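Local coordinates for peptide-binding protein (Photobacterium damsela subsp. piscicida, PDB 6SQX) that cleaves the peptidoglycan of potentially competing bacteria as a secreted NlpC/P60 endopeptidase, probably of the cysteine type, at residues N61-F66 / V80-Q85; P27-Q32 / D446-G451; D240-K245 / N283-K288; E169-D174 / G316-N321. One frame throughout, in Å; residues are numbered along the deposited sequence. Where two conformers were deposited one is given.

Contact 1: residues N61-F66 / V80-Q85; sequences NTQYYF and VPNNTQ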
loop_
_atom_site.group_PDB
_atom_site.type_symbol
_atom_site.label_atom_id
_atom_site.label_comp_id
_atom_site.label_asym_id
_atom_site.label_seq_id
_atom_site.Cartn_x
_atom_site.Cartn_y
_atom_site.Cartn_z
ATOM N N ASN A 61 0.044 16.270 4.848
ATOM C CA ASN A 61 0.412 16.499 6.245
ATOM C C ASN A 61 -0.790 16.332 7.174
ATOM O O ASN A 61 -0.671 15.736 8.250
ATOM C CB ASN A 61 1.101 17.851 6.406
ATOM C CG ASN A 61 2.591 17.804 5.979
ATOM O OD1 ASN A 61 3.186 16.718 5.865
ATOM N ND2 ASN A 61 3.192 18.975 5.773
ATOM N N THR A 62 -1.976 16.787 6.748
ATOM C CA THR A 62 -3.154 16.613 7.592
ATOM C C THR A 62 -3.464 15.143 7.801
ATOM O O THR A 62 -3.719 14.706 8.931
ATOM C CB THR A 62 -4.353 17.320 6.975
ATOM O OG1 THR A 62 -4.082 18.732 6.921
ATOM C CG2 THR A 62 -5.620 17.078 7.837
ATOM N N GLN A 63 -3.405 14.348 6.723
ATOM C CA GLN A 63 -3.785 12.949 6.849
ATOM C C GLN A 63 -2.703 12.151 7.561
ATOM O O GLN A 63 -3.000 11.260 8.380
ATOM C CB GLN A 63 -4.039 12.318 5.466
ATOM C CG GLN A 63 -5.108 13.059 4.609
ATOM C CD GLN A 63 -6.461 13.224 5.322
ATOM O OE1 GLN A 63 -6.572 13.983 6.274
ATOM N NE2 GLN A 63 -7.480 12.494 4.858
ATOM N N TYR A 64 -1.442 12.435 7.209
ATOM C CA TYR A 64 -0.320 11.651 7.723
ATOM C C TYR A 64 -0.124 11.864 9.224
ATOM O O TYR A 64 0.210 10.914 9.953
ATOM C CB TYR A 64 0.951 12.054 6.981
ATOM C CG TYR A 64 2.176 11.237 7.290
ATOM C CD1 TYR A 64 2.288 9.926 6.832
ATOM C CD2 TYR A 64 3.259 11.798 7.971
ATOM C CE1 TYR A 64 3.457 9.178 7.054
ATOM C CE2 TYR A 64 4.404 11.060 8.200
ATOM C CZ TYR A 64 4.474 9.748 7.760
ATOM O OH TYR A 64 5.630 8.997 7.953
ATOM N N TYR A 65 -0.342 13.092 9.703
ATOM C CA TYR A 65 -0.205 13.408 11.128
ATOM C C TYR A 65 -1.523 13.367 11.892
ATOM O O TYR A 65 -1.560 13.791 13.055
ATOM C CB TYR A 65 0.479 14.778 11.321
ATOM C CG TYR A 65 1.919 14.765 10.825
ATOM C CD1 TYR A 65 2.920 14.117 11.550
ATOM C CD2 TYR A 65 2.274 15.401 9.633
ATOM C CE1 TYR A 65 4.252 14.106 11.099
ATOM C CE2 TYR A 65 3.588 15.374 9.182
ATOM C CZ TYR A 65 4.567 14.742 9.925
ATOM O OH TYR A 65 5.897 14.739 9.457
ATOM N N PHE A 66 -2.573 12.805 11.294
ATOM C CA PHE A 66 -3.886 12.829 11.938
ATOM C C PHE A 66 -3.851 12.164 13.303
ATOM O O PHE A 66 -4.546 12.611 14.232
ATOM C CB PHE A 66 -4.879 12.097 11.040
ATOM C CG PHE A 66 -6.261 12.058 11.599
ATOM C CD1 PHE A 66 -7.035 13.210 11.673
ATOM C CD2 PHE A 66 -6.805 10.860 12.031
ATOM C CE1 PHE A 66 -8.347 13.149 12.175
ATOM C CE2 PHE A 66 -8.117 10.785 12.526
ATOM C CZ PHE A 66 -8.868 11.950 12.607
ATOM N N VAL A 80 -10.130 7.278 5.581
ATOM C CA VAL A 80 -9.716 8.578 5.065
ATOM C C VAL A 80 -9.945 9.586 6.189
ATOM O O VAL A 80 -11.108 9.938 6.473
ATOM C CB VAL A 80 -10.513 8.938 3.795
ATOM C CG1 VAL A 80 -10.151 10.362 3.295
ATOM C CG2 VAL A 80 -10.264 7.864 2.710
ATOM N N PRO A 81 -8.912 10.021 6.906
ATOM C CA PRO A 81 -9.114 10.910 8.066
ATOM C C PRO A 81 -10.006 12.082 7.703
ATOM O O PRO A 81 -9.905 12.670 6.626
ATOM C CB PRO A 81 -7.684 11.371 8.404
ATOM C CG PRO A 81 -6.859 10.196 8.051
ATOM C CD PRO A 81 -7.501 9.608 6.761
ATOM N N ASN A 82 -10.938 12.379 8.606
ATOM C CA ASN A 82 -11.883 13.497 8.530
ATOM C C ASN A 82 -12.990 13.305 7.514
ATOM O O ASN A 82 -13.880 14.174 7.432
ATOM C CB ASN A 82 -11.219 14.865 8.293
ATOM C CG ASN A 82 -10.308 15.277 9.426
ATOM O OD1 ASN A 82 -9.144 15.714 9.209
ATOM N ND2 ASN A 82 -10.808 15.143 10.655
ATOM N N ASN A 83 -13.033 12.198 6.784
ATOM C CA ASN A 83 -14.158 11.928 5.905
ATOM C C ASN A 83 -15.051 10.929 6.634
ATOM O O ASN A 83 -14.722 9.752 6.741
ATOM C CB ASN A 83 -13.696 11.395 4.541
ATOM C CG ASN A 83 -14.867 11.233 3.594
ATOM O OD1 ASN A 83 -15.962 10.912 4.041
ATOM N ND2 ASN A 83 -14.667 11.492 2.306
ATOM N N THR A 84 -16.198 11.407 7.157
ATOM C CA THR A 84 -17.050 10.516 7.951
ATOM C C THR A 84 -17.736 9.423 7.140
ATOM O O THR A 84 -18.292 8.503 7.743
ATOM C CB THR A 84 -18.099 11.300 8.734
ATOM O OG1 THR A 84 -18.941 12.016 7.813
ATOM C CG2 THR A 84 -17.402 12.253 9.695
ATOM N N GLN A 85 -17.668 9.464 5.803
ATOM C CA GLN A 85 -18.100 8.325 5.011
ATOM C C GLN A 85 -17.231 7.097 5.235
ATOM O O GLN A 85 -17.603 5.999 4.795
ATOM C CB GLN A 85 -18.090 8.684 3.524
ATOM C CG GLN A 85 -19.061 9.809 3.156
ATOM C CD GLN A 85 -20.517 9.443 3.157
ATOM O OE1 GLN A 85 -20.938 8.328 3.551
ATOM N NE2 GLN A 85 -21.319 10.399 2.687
HETATM O O HOH W 1 -8.612 15.779 6.293
#

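Contact 2: residues P27-Q32 / D446-G451; sequences PIEITQ and DAFTEG. With EDO (1,2-ethanediol), chain O; EDO (1,2-ethanediol), chain K; EDO (1,2-ethanediol), chain R.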
loop_
_atom_site.group_PDB
_atom_site.type_symbol
_atom_site.label_atom_id
_atom_site.label_comp_id
_atom_site.label_asym_id
_atom_site.label_seq_id
_atom_site.Cartn_x
_atom_site.Cartn_y
_atom_site.Cartn_z
ATOM N N PRO A 27 5.009 -14.060 -20.064
ATOM C CA PRO A 27 6.195 -13.208 -20.216
ATOM C C PRO A 27 5.905 -11.760 -19.848
ATOM O O PRO A 27 4.756 -11.300 -19.902
ATOM C CB PRO A 27 6.495 -13.300 -21.719
ATOM C CG PRO A 27 5.934 -14.615 -22.140
ATOM C CD PRO A 27 4.635 -14.750 -21.319
ATOM N N ILE A 28 6.978 -11.032 -19.505
ATOM C CA ILE A 28 6.936 -9.574 -19.462
ATOM C C ILE A 28 6.726 -9.060 -20.879
ATOM O O ILE A 28 7.313 -9.582 -21.837
ATOM C CB ILE A 28 8.250 -9.032 -18.874
ATOM C CG1 ILE A 28 8.419 -9.542 -17.443
ATOM C CG2 ILE A 28 8.268 -7.498 -18.884
ATOM C CD1 ILE A 28 9.733 -9.072 -16.757
ATOM N N GLU A 29 5.867 -8.052 -21.046
ATOM C CA GLU A 29 5.432 -7.650 -22.386
ATOM C C GLU A 29 6.155 -6.433 -22.935
ATOM O O GLU A 29 6.589 -6.441 -24.094
ATOM C CB GLU A 29 3.930 -7.353 -22.383
ATOM C CG GLU A 29 3.084 -8.590 -22.082
ATOM C CD GLU A 29 1.618 -8.319 -22.169
ATOM O OE1 GLU A 29 1.055 -8.310 -23.288
ATOM O OE2 GLU A 29 1.023 -8.061 -21.107
ATOM N N ILE A 30 6.300 -5.380 -22.147
ATOM C CA ILE A 30 6.826 -4.115 -22.639
ATOM C C ILE A 30 8.076 -3.696 -21.855
ATOM O O ILE A 30 8.457 -4.308 -20.857
ATOM C CB ILE A 30 5.759 -3.005 -22.685
ATOM C CG1 ILE A 30 5.170 -2.747 -21.297
ATOM C CG2 ILE A 30 4.695 -3.398 -23.687
ATOM C CD1 ILE A 30 4.134 -1.625 -21.311
ATOM N N THR A 31 8.718 -2.636 -22.339
ATOM C CA THR A 31 10.006 -2.235 -21.780
ATOM C C THR A 31 9.858 -1.779 -20.331
ATOM O O THR A 31 9.024 -0.917 -20.030
ATOM C CB THR A 31 10.565 -1.092 -22.626
ATOM O OG1 THR A 31 10.771 -1.561 -23.960
ATOM C CG2 THR A 31 11.903 -0.601 -22.107
ATOM N N GLN A 32 10.708 -2.314 -19.451
ATOM C CA GLN A 32 10.650 -2.000 -18.010
ATOM C C GLN A 32 11.574 -0.817 -17.686
ATOM O O GLN A 32 12.610 -0.937 -17.007
ATOM C CB GLN A 32 10.965 -3.234 -17.181
ATOM C CG GLN A 32 9.950 -4.335 -17.404
ATOM C CD GLN A 32 8.517 -3.818 -17.143
ATOM O OE1 GLN A 32 8.260 -3.247 -16.079
ATOM N NE2 GLN A 32 7.621 -3.980 -18.112
ATOM N N ASP A 446 -3.140 -9.709 -22.691
ATOM C CA ASP A 446 -4.020 -9.847 -23.855
ATOM C C ASP A 446 -3.256 -10.371 -25.059
ATOM O O ASP A 446 -3.828 -11.084 -25.897
ATOM C CB ASP A 446 -4.663 -8.506 -24.233
ATOM C CG ASP A 446 -5.871 -8.139 -23.385
ATOM O OD1 ASP A 446 -6.264 -8.907 -22.496
ATOM O OD2 ASP A 446 -6.423 -7.057 -23.649
ATOM N N ALA A 447 -1.963 -10.050 -25.147
ATOM C CA ALA A 447 -1.151 -10.516 -26.257
ATOM C C ALA A 447 -1.028 -12.028 -26.297
ATOM O O ALA A 447 -0.742 -12.576 -27.370
ATOM C CB ALA A 447 0.252 -9.906 -26.168
ATOM N N PHE A 448 -1.262 -12.711 -25.181
ATOM C CA PHE A 448 -1.107 -14.152 -25.056
ATOM C C PHE A 448 -2.438 -14.886 -25.119
ATOM O O PHE A 448 -2.480 -16.115 -24.956
ATOM C CB PHE A 448 -0.368 -14.470 -23.754
ATOM C CG PHE A 448 0.871 -13.651 -23.575
ATOM C CD1 PHE A 448 1.884 -13.677 -24.532
ATOM C CD2 PHE A 448 1.039 -12.838 -22.455
ATOM C CE1 PHE A 448 3.034 -12.868 -24.381
ATOM C CE2 PHE A 448 2.189 -12.067 -22.291
ATOM C CZ PHE A 448 3.183 -12.074 -23.269
ATOM N N THR A 449 -3.517 -14.158 -25.414
ATOM C CA THR A 449 -4.849 -14.754 -25.399
ATOM C C THR A 449 -4.945 -15.915 -26.379
ATOM O O THR A 449 -5.454 -16.985 -26.035
ATOM C CB THR A 449 -5.882 -13.688 -25.740
ATOM O OG1 THR A 449 -5.859 -12.671 -24.726
ATOM C CG2 THR A 449 -7.284 -14.302 -25.803
ATOM N N GLU A 450 -4.455 -15.723 -27.609
ATOM C CA GLU A 450 -4.563 -16.779 -28.607
ATOM C C GLU A 450 -3.768 -18.014 -28.190
ATOM O O GLU A 450 -4.276 -19.135 -28.247
ATOM C CB GLU A 450 -4.113 -16.270 -29.971
ATOM C CG GLU A 450 -4.260 -17.269 -31.078
ATOM C CD GLU A 450 -3.736 -16.753 -32.401
ATOM O OE1 GLU A 450 -3.295 -15.572 -32.474
ATOM O OE2 GLU A 450 -3.752 -17.545 -33.370
ATOM N N GLY A 451 -2.525 -17.825 -27.725
ATOM C CA GLY A 451 -1.722 -18.969 -27.302
ATOM C C GLY A 451 -2.333 -19.703 -26.122
ATOM O O GLY A 451 -2.351 -20.938 -26.080
HETATM C C1 EDO O . 6.716 -0.581 -26.079
HETATM O O1 EDO O . 6.708 0.780 -26.491
HETATM C C2 EDO O . 7.728 -0.771 -24.972
HETATM O O2 EDO O . 8.235 -2.059 -25.135
HETATM C C1 EDO K . 7.653 -9.912 -24.979
HETATM O O1 EDO K . 7.208 -8.736 -25.672
HETATM C C2 EDO K . 6.545 -10.952 -25.070
HETATM O O2 EDO K . 6.151 -11.058 -26.447
HETATM C C1 EDO R . 10.810 -6.040 -22.986
HETATM O O1 EDO R . 11.031 -6.627 -21.698
HETATM C C2 EDO R . 9.949 -7.031 -23.748
HETATM O O2 EDO R . 10.171 -8.327 -23.177
HETATM O O HOH W 2 -1.345 -7.376 -23.720
#

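Contact 3: residues D240-K245 / N283-K288; sequences DLPIEK and NSKNLK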
loop_
_atom_site.group_PDB
_atom_site.type_symbol
_atom_site.label_atom_id
_atom_site.label_comp_id
_atom_site.label_asym_id
_atom_site.label_seq_id
_atom_site.Cartn_x
_atom_site.Cartn_y
_atom_site.Cartn_z
ATOM N N ASP A 240 20.769 -0.715 3.932
ATOM C CA ASP A 240 21.150 -1.124 5.282
ATOM C C ASP A 240 21.652 0.071 6.091
ATOM O O ASP A 240 22.485 0.851 5.612
ATOM C CB ASP A 240 22.277 -2.146 5.175
ATOM C CG ASP A 240 21.838 -3.386 4.446
ATOM O OD1 ASP A 240 20.707 -3.832 4.711
ATOM O OD2 ASP A 240 22.594 -3.926 3.573
ATOM N N LEU A 241 21.180 0.198 7.343
ATOM C CA LEU A 241 21.702 1.252 8.216
ATOM C C LEU A 241 22.987 0.762 8.891
ATOM O O LEU A 241 23.169 -0.448 9.058
ATOM C CB LEU A 241 20.655 1.656 9.249
ATOM C CG LEU A 241 19.455 2.316 8.582
ATOM C CD1 LEU A 241 18.405 2.740 9.608
ATOM C CD2 LEU A 241 19.831 3.524 7.717
ATOM N N PRO A 242 23.931 1.667 9.201
ATOM C CA PRO A 242 25.216 1.238 9.770
ATOM C C PRO A 242 25.018 0.443 11.040
ATOM O O PRO A 242 24.127 0.737 11.849
ATOM C CB PRO A 242 25.920 2.558 10.084
ATOM C CG PRO A 242 25.365 3.508 9.177
ATOM C CD PRO A 242 23.948 3.088 8.845
ATOM N N ILE A 243 25.859 -0.573 11.199
ATOM C CA ILE A 243 25.915 -1.353 12.429
ATOM C C ILE A 243 27.039 -0.772 13.280
ATOM O O ILE A 243 28.222 -0.876 12.933
ATOM C CB ILE A 243 26.105 -2.849 12.157
ATOM C CG1 ILE A 243 25.037 -3.346 11.173
ATOM C CG2 ILE A 243 25.980 -3.633 13.449
ATOM C CD1 ILE A 243 25.287 -4.750 10.665
ATOM N N GLU A 244 26.652 -0.147 14.389
ATOM C CA GLU A 244 27.606 0.448 15.310
ATOM C C GLU A 244 28.175 -0.620 16.238
ATOM O O GLU A 244 27.790 -1.795 16.192
ATOM C CB GLU A 244 26.960 1.606 16.068
ATOM C CG GLU A 244 26.493 2.714 15.141
ATOM C CD GLU A 244 27.626 3.297 14.312
ATOM O OE1 GLU A 244 28.791 3.285 14.779
ATOM O OE2 GLU A 244 27.360 3.774 13.190
ATOM N N LYS A 245 29.099 -0.191 17.103
ATOM C CA LYS A 245 29.861 -1.132 17.917
ATOM C C LYS A 245 28.953 -1.974 18.810
ATOM O O LYS A 245 29.211 -3.164 19.022
ATOM C CB LYS A 245 30.898 -0.369 18.746
ATOM C CG LYS A 245 31.983 -1.236 19.370
ATOM C CD LYS A 245 32.962 -0.386 20.175
ATOM C CE LYS A 245 34.152 -1.203 20.656
ATOM N NZ LYS A 245 35.040 -0.412 21.545
ATOM N N ASN A 283 24.991 7.333 11.509
ATOM C CA ASN A 283 26.084 7.687 10.590
ATOM C C ASN A 283 25.603 7.501 9.152
ATOM O O ASN A 283 25.271 6.386 8.739
ATOM C CB ASN A 283 27.307 6.824 10.874
ATOM C CG ASN A 283 28.096 7.312 12.099
ATOM O OD1 ASN A 283 28.210 8.523 12.341
ATOM N ND2 ASN A 283 28.626 6.372 12.882
ATOM N N SER A 284 25.523 8.589 8.389
ATOM C CA SER A 284 24.776 8.598 7.137
ATOM C C SER A 284 25.650 8.736 5.895
ATOM O O SER A 284 25.111 8.955 4.801
ATOM C CB SER A 284 23.718 9.702 7.171
ATOM O OG SER A 284 22.840 9.502 8.277
ATOM N N LYS A 285 26.979 8.618 6.032
ATOM C CA LYS A 285 27.864 8.864 4.894
ATOM C C LYS A 285 27.447 8.092 3.636
ATOM O O LYS A 285 27.466 8.644 2.528
ATOM C CB LYS A 285 29.323 8.588 5.276
ATOM C CG LYS A 285 29.639 7.129 5.608
ATOM C CD LYS A 285 29.287 6.771 7.051
ATOM C CE LYS A 285 29.392 5.267 7.296
ATOM N NZ LYS A 285 29.047 4.897 8.703
ATOM N N ASN A 286 27.048 6.830 3.779
ATOM C CA ASN A 286 26.755 5.998 2.617
ATOM C C ASN A 286 25.269 5.849 2.331
ATOM O O ASN A 286 24.893 4.991 1.529
ATOM C CB ASN A 286 27.369 4.610 2.786
ATOM C CG ASN A 286 28.868 4.651 2.862
ATOM O OD1 ASN A 286 29.530 5.216 1.981
ATOM N ND2 ASN A 286 29.424 4.067 3.926
ATOM N N LEU A 287 24.421 6.652 2.966
ATOM C CA LEU A 287 22.983 6.471 2.822
ATOM C C LEU A 287 22.455 7.275 1.637
ATOM O O LEU A 287 23.039 8.285 1.233
ATOM C CB LEU A 287 22.240 6.868 4.099
ATOM C CG LEU A 287 22.594 6.019 5.316
ATOM C CD1 LEU A 287 21.739 6.434 6.518
ATOM C CD2 LEU A 287 22.487 4.502 5.040
ATOM N N LYS A 288 21.322 6.815 1.086
ATOM C CA LYS A 288 20.726 7.390 -0.123
ATOM C C LYS A 288 19.347 7.956 0.238
ATOM O O LYS A 288 18.364 7.209 0.412
ATOM C CB LYS A 288 20.612 6.360 -1.237
ATOM C CG LYS A 288 21.947 5.660 -1.634
ATOM C CD LYS A 288 21.772 4.152 -1.256
ATOM C CE LYS A 288 22.834 3.172 -1.752
ATOM N NZ LYS A 288 22.584 1.783 -1.174
HETATM O O HOH W 3 24.846 4.838 13.158
#

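Contact 4: residues E169-D174 / G316-N321; sequences EGYPFD and GGMDFN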
loop_
_atom_site.group_PDB
_atom_site.type_symbol
_atom_site.label_atom_id
_atom_site.label_comp_id
_atom_site.label_asym_id
_atom_site.label_seq_id
_atom_site.Cartn_x
_atom_site.Cartn_y
_atom_site.Cartn_z
ATOM N N GLU A 169 -4.674 -18.442 -4.218
ATOM C CA GLU A 169 -4.639 -18.741 -2.785
ATOM C C GLU A 169 -3.260 -19.300 -2.415
ATOM O O GLU A 169 -2.409 -19.539 -3.273
ATOM C CB GLU A 169 -5.774 -19.709 -2.401
ATOM C CG GLU A 169 -7.168 -19.239 -2.826
ATOM C CD GLU A 169 -7.612 -17.915 -2.191
ATOM O OE1 GLU A 169 -7.087 -17.470 -1.148
ATOM O OE2 GLU A 169 -8.531 -17.306 -2.760
ATOM N N GLY A 170 -3.031 -19.528 -1.120
ATOM C CA GLY A 170 -1.672 -19.792 -0.651
ATOM C C GLY A 170 -0.883 -18.491 -0.666
ATOM O O GLY A 170 -1.410 -17.396 -0.908
ATOM N N TYR A 171 0.426 -18.629 -0.426
ATOM C CA TYR A 171 1.288 -17.463 -0.313
ATOM C C TYR A 171 1.236 -16.663 -1.616
ATOM O O TYR A 171 1.234 -17.251 -2.707
ATOM C CB TYR A 171 2.731 -17.926 -0.014
ATOM C CG TYR A 171 3.683 -16.785 0.188
ATOM C CD1 TYR A 171 3.888 -16.236 1.450
ATOM C CD2 TYR A 171 4.397 -16.247 -0.892
ATOM C CE1 TYR A 171 4.794 -15.167 1.649
ATOM C CE2 TYR A 171 5.260 -15.187 -0.714
ATOM C CZ TYR A 171 5.462 -14.637 0.552
ATOM O OH TYR A 171 6.335 -13.569 0.701
ATOM N N PRO A 172 1.171 -15.321 -1.559
ATOM C CA PRO A 172 1.305 -14.462 -0.366
ATOM C C PRO A 172 -0.050 -14.093 0.279
ATOM O O PRO A 172 -0.087 -13.151 1.093
ATOM C CB PRO A 172 1.959 -13.181 -0.941
ATOM C CG PRO A 172 1.309 -13.034 -2.365
ATOM C CD PRO A 172 1.274 -14.529 -2.813
ATOM N N PHE A 173 -1.125 -14.796 -0.092
ATOM C CA PHE A 173 -2.482 -14.421 0.329
ATOM C C PHE A 173 -2.819 -14.948 1.730
ATOM O O PHE A 173 -3.753 -15.741 1.930
ATOM C CB PHE A 173 -3.466 -14.906 -0.726
ATOM C CG PHE A 173 -3.278 -14.240 -2.051
ATOM C CD1 PHE A 173 -3.698 -12.919 -2.260
ATOM C CD2 PHE A 173 -2.562 -14.882 -3.088
ATOM C CE1 PHE A 173 -3.472 -12.259 -3.480
ATOM C CE2 PHE A 173 -2.359 -14.238 -4.313
ATOM C CZ PHE A 173 -2.793 -12.918 -4.502
ATOM N N ASP A 174 -2.044 -14.461 2.707
ATOM C CA ASP A 174 -2.357 -14.628 4.128
ATOM C C ASP A 174 -3.331 -13.524 4.498
ATOM O O ASP A 174 -2.955 -12.361 4.544
ATOM C CB ASP A 174 -1.053 -14.473 4.917
ATOM C CG ASP A 174 -1.267 -14.388 6.433
ATOM O OD1 ASP A 174 -2.422 -14.561 6.902
ATOM O OD2 ASP A 174 -0.282 -14.147 7.152
ATOM N N GLY A 316 -1.300 -7.522 0.973
ATOM C CA GLY A 316 -1.294 -6.863 2.280
ATOM C C GLY A 316 0.062 -6.333 2.735
ATOM O O GLY A 316 0.242 -6.025 3.910
ATOM N N GLY A 317 1.046 -6.226 1.823
ATOM C CA GLY A 317 2.391 -5.859 2.247
ATOM C C GLY A 317 3.196 -7.021 2.796
ATOM O O GLY A 317 4.232 -6.789 3.444
ATOM N N MET A 318 2.761 -8.257 2.538
ATOM C CA MET A 318 3.445 -9.463 3.013
ATOM C C MET A 318 4.949 -9.398 2.773
ATOM O O MET A 318 5.417 -9.207 1.642
ATOM C CB MET A 318 2.892 -10.714 2.301
ATOM C CG MET A 318 3.268 -12.051 2.934
ATOM S SD MET A 318 2.313 -12.389 4.429
ATOM C CE MET A 318 2.674 -14.162 4.638
ATOM N N ASP A 319 5.699 -9.606 3.849
ATOM C CA ASP A 319 7.164 -9.649 3.794
ATOM C C ASP A 319 7.759 -8.350 3.273
ATOM O O ASP A 319 8.912 -8.341 2.782
ATOM C CB ASP A 319 7.648 -10.863 3.006
ATOM C CG ASP A 319 7.414 -12.162 3.773
ATOM O OD1 ASP A 319 7.701 -12.175 4.999
ATOM O OD2 ASP A 319 6.948 -13.180 3.189
ATOM N N PHE A 320 7.032 -7.230 3.432
ATOM C CA PHE A 320 7.487 -5.893 3.063
ATOM C C PHE A 320 7.545 -5.675 1.562
ATOM O O PHE A 320 8.100 -4.669 1.098
ATOM C CB PHE A 320 8.766 -5.478 3.801
ATOM C CG PHE A 320 8.586 -5.521 5.300
ATOM C CD1 PHE A 320 7.855 -4.534 5.932
ATOM C CD2 PHE A 320 9.099 -6.569 6.052
ATOM C CE1 PHE A 320 7.677 -4.549 7.336
ATOM C CE2 PHE A 320 8.952 -6.612 7.451
ATOM C CZ PHE A 320 8.240 -5.595 8.103
ATOM N N ASN A 321 6.894 -6.571 0.810
ATOM C CA ASN A 321 6.661 -6.376 -0.622
ATOM C C ASN A 321 5.227 -5.885 -0.830
ATOM O O ASN A 321 4.297 -6.425 -0.220
ATOM C CB ASN A 321 6.888 -7.692 -1.392
ATOM C CG ASN A 321 8.340 -8.128 -1.357
ATOM O OD1 ASN A 321 9.247 -7.284 -1.406
ATOM N ND2 ASN A 321 8.555 -9.431 -1.210
HETATM O O HOH W 4 7.386 -12.275 -1.792
HETATM O O HOH W 5 5.901 -10.912 -0.475
#

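Contact 1: residues N61-F66 / V80-Q85
Gln63 and Pro81 share the direct hydrogen bond of this contact: Gln63 NE2 donates to Pro81 O at 3.0 Å. The bond is nearly straight (165° at the hydrogen), lies on a lone pair in the carbonyl plane and stays close to the glutamine's own amide plane. A bend at chi2 (-55°) folds the Gln63 chain so that its amide runs beside the proline ring, with NE2 3.5 Å from Pro81 CD. Water serves the other end of the amide: one molecule lies 2.7 Å from Gln63 OE1 and 3.0 Å from Asn82 OD1, bridging the two oxygens. The direct bond, with the water at the other end, probably fixes the rotation of this amide; Gln63 is buried. The apolar part is a CH-pi contact, Pro81 CB sitting 3.8 Å from the centroid of the Phe66 ring, over its face but displaced toward the rim. Beside it, Asn82 ND2 comes obliquely to 3.5 Å from Phe66 CE1, amide and ring planes perpendicular. Trp338 touches both Gln63 and Pro81. The loop is a type II beta turn from Val80 to Asn83, with proline at its second position and Asn82 at positive phi (73°) at its third, packed against the C-terminal end of helix 50-64.

Contact 2: residues P27-Q32 / D446-G451
Glu29 meets Phe448 with its aliphatic part while its carboxylate is engaged elsewhere, and no direct hydrogen bond joins the two segments. Glu29 CG rests 3.6 Å from Phe448 CE2, an oblique approach, and the extended chain (chi2 -176°) carries the carboxylate past the ring to the CB of Ala447. There a water donates to Glu29 OE1 at 2.6 Å and accepts from Ala447 N at 3.1 Å; OE1 also bonds Tyr405 OH, and OE2 takes the backbone N of Gly445. Both carboxylate oxygens are thus engaged. Pro27 covers one face of the Phe448 ring, its CD 3.8 Å from the centroid in a CH-pi contact offset toward the rim. A 1,2-ethanediol, probably from the crystallisation liquor, comes to the ring edge with its C2. Phe448 occupies the N-cap position of helix 449-453, and two residues earlier Asp446 O accepts two bonds from Thr449, from OG1 at 2.8 Å and N at 3.1 Å, both on one face of its plane. The contact therefore brings the loop that follows strand 23-25 to the start of helix 449-453, beside Tyr405 of strand 395-405 and Pro441 of strand 438-441.

Contact 3: residues D240-K245 / N283-K288
Pro242 and Asn283 bring the two loops closest, their CA atoms 6.6 Å apart, and Leu241 and Leu287 follow at 7.6 Å. Segment 240-245 runs extended, whereas 283-288 folds into a type I beta turn from Ser284 to Leu287, closed by Leu287 N to Ser284 O. This places Leu287 beside the extended chain: its CD1 packs 3.7 Å from Leu241 CD2, the two side chains crossing at about a right angle, and its CD2 lies near Asp240 O. Leu253 and Leu266 of adjoining strands extend this apolar patch. Pro242 CG comes to 2.9 Å from Asn283 O, a tight approach, and Lys285, bent at chi2 (-83°), runs past the proline ring in the opposite direction. At the outer end Asn283 ND2 donates to Glu244 OE2 at 2.9 Å, but the bond is bent (140°) and reaches the oxygen from above the carboxylate plane. A water supplies a second link, donating to Glu244 OE2 at 2.7 Å and accepting from Asn283 N at 3.0 Å. Leucine packing thus gives way to a polar outer end at the surface, where the two links share a single carboxylate oxygen and the nearby Lys285 ammonium, 4.9 Å from Glu244 OE2 at NZ, may add electrostatic stabilisation.

Contact 4: residues E169-D174 / G316-N321
Tyr171 OH donates a 2.6 Å hydrogen bond to Asp319 OD2, entering on the anti lone pair of that oxygen. The carboxylate oxygen lies at the edge of the tyrosine ring, near its plane, and the two flat groups are turned 32° apart. Met318 packs against the same ring obliquely: its CG sits 3.7 Å from Tyr171 CE1, and in the conformer described its CE reaches 3.8 Å from Asp174 CB. CG stands anti to the backbone N (chi1 -166°), and the chain then bends at chi2 to pass between Tyr171 and Asp174. Pro172, which follows a cis peptide bond, lays its CB over the centre of the Tyr171 ring and 4.2 Å from Met318 CB. Two waters donate to Tyr171 OH, one at 3.0 Å and the other at 2.9 Å, and both accept from Asn321 ND2; the second also donates to Met318 O. The phenol oxygen therefore gives one bond and receives two. Farther out, Asp174 is held by a salt bridge to Arg152 and by Phe160 N, Asp319 N by Gln150, and Asn321 OD1 by Arg237. The contact joins the SH3 domain, through the loop before strand 177-181, to the NlpC/P60 domain, through the loop between helices 298-308 and 326-334.

The four contacts do not touch one another; the closest pair, contacts 3 and 4, keeps about 12 Å between nearest atoms. Contact 2, which joins the beginning of the chain to a region near its end, spans the other three along the sequence. It lies across the chain's centre from contact 1, with 40 Å between the centres of the two. Contact 4 is nearest the middle of the molecule and joins the SH3 and NlpC/P60 parts of the chain directly. Its segment 316-321 ends a few residues before Cys324, here oxidised to cysteinesulfonic acid, a position consistent with the family's reactive cysteine. In contact 3, about 29 Å from contact 4 between centres, the loop 283-288 joins the two outermost strands of a five-stranded sheet.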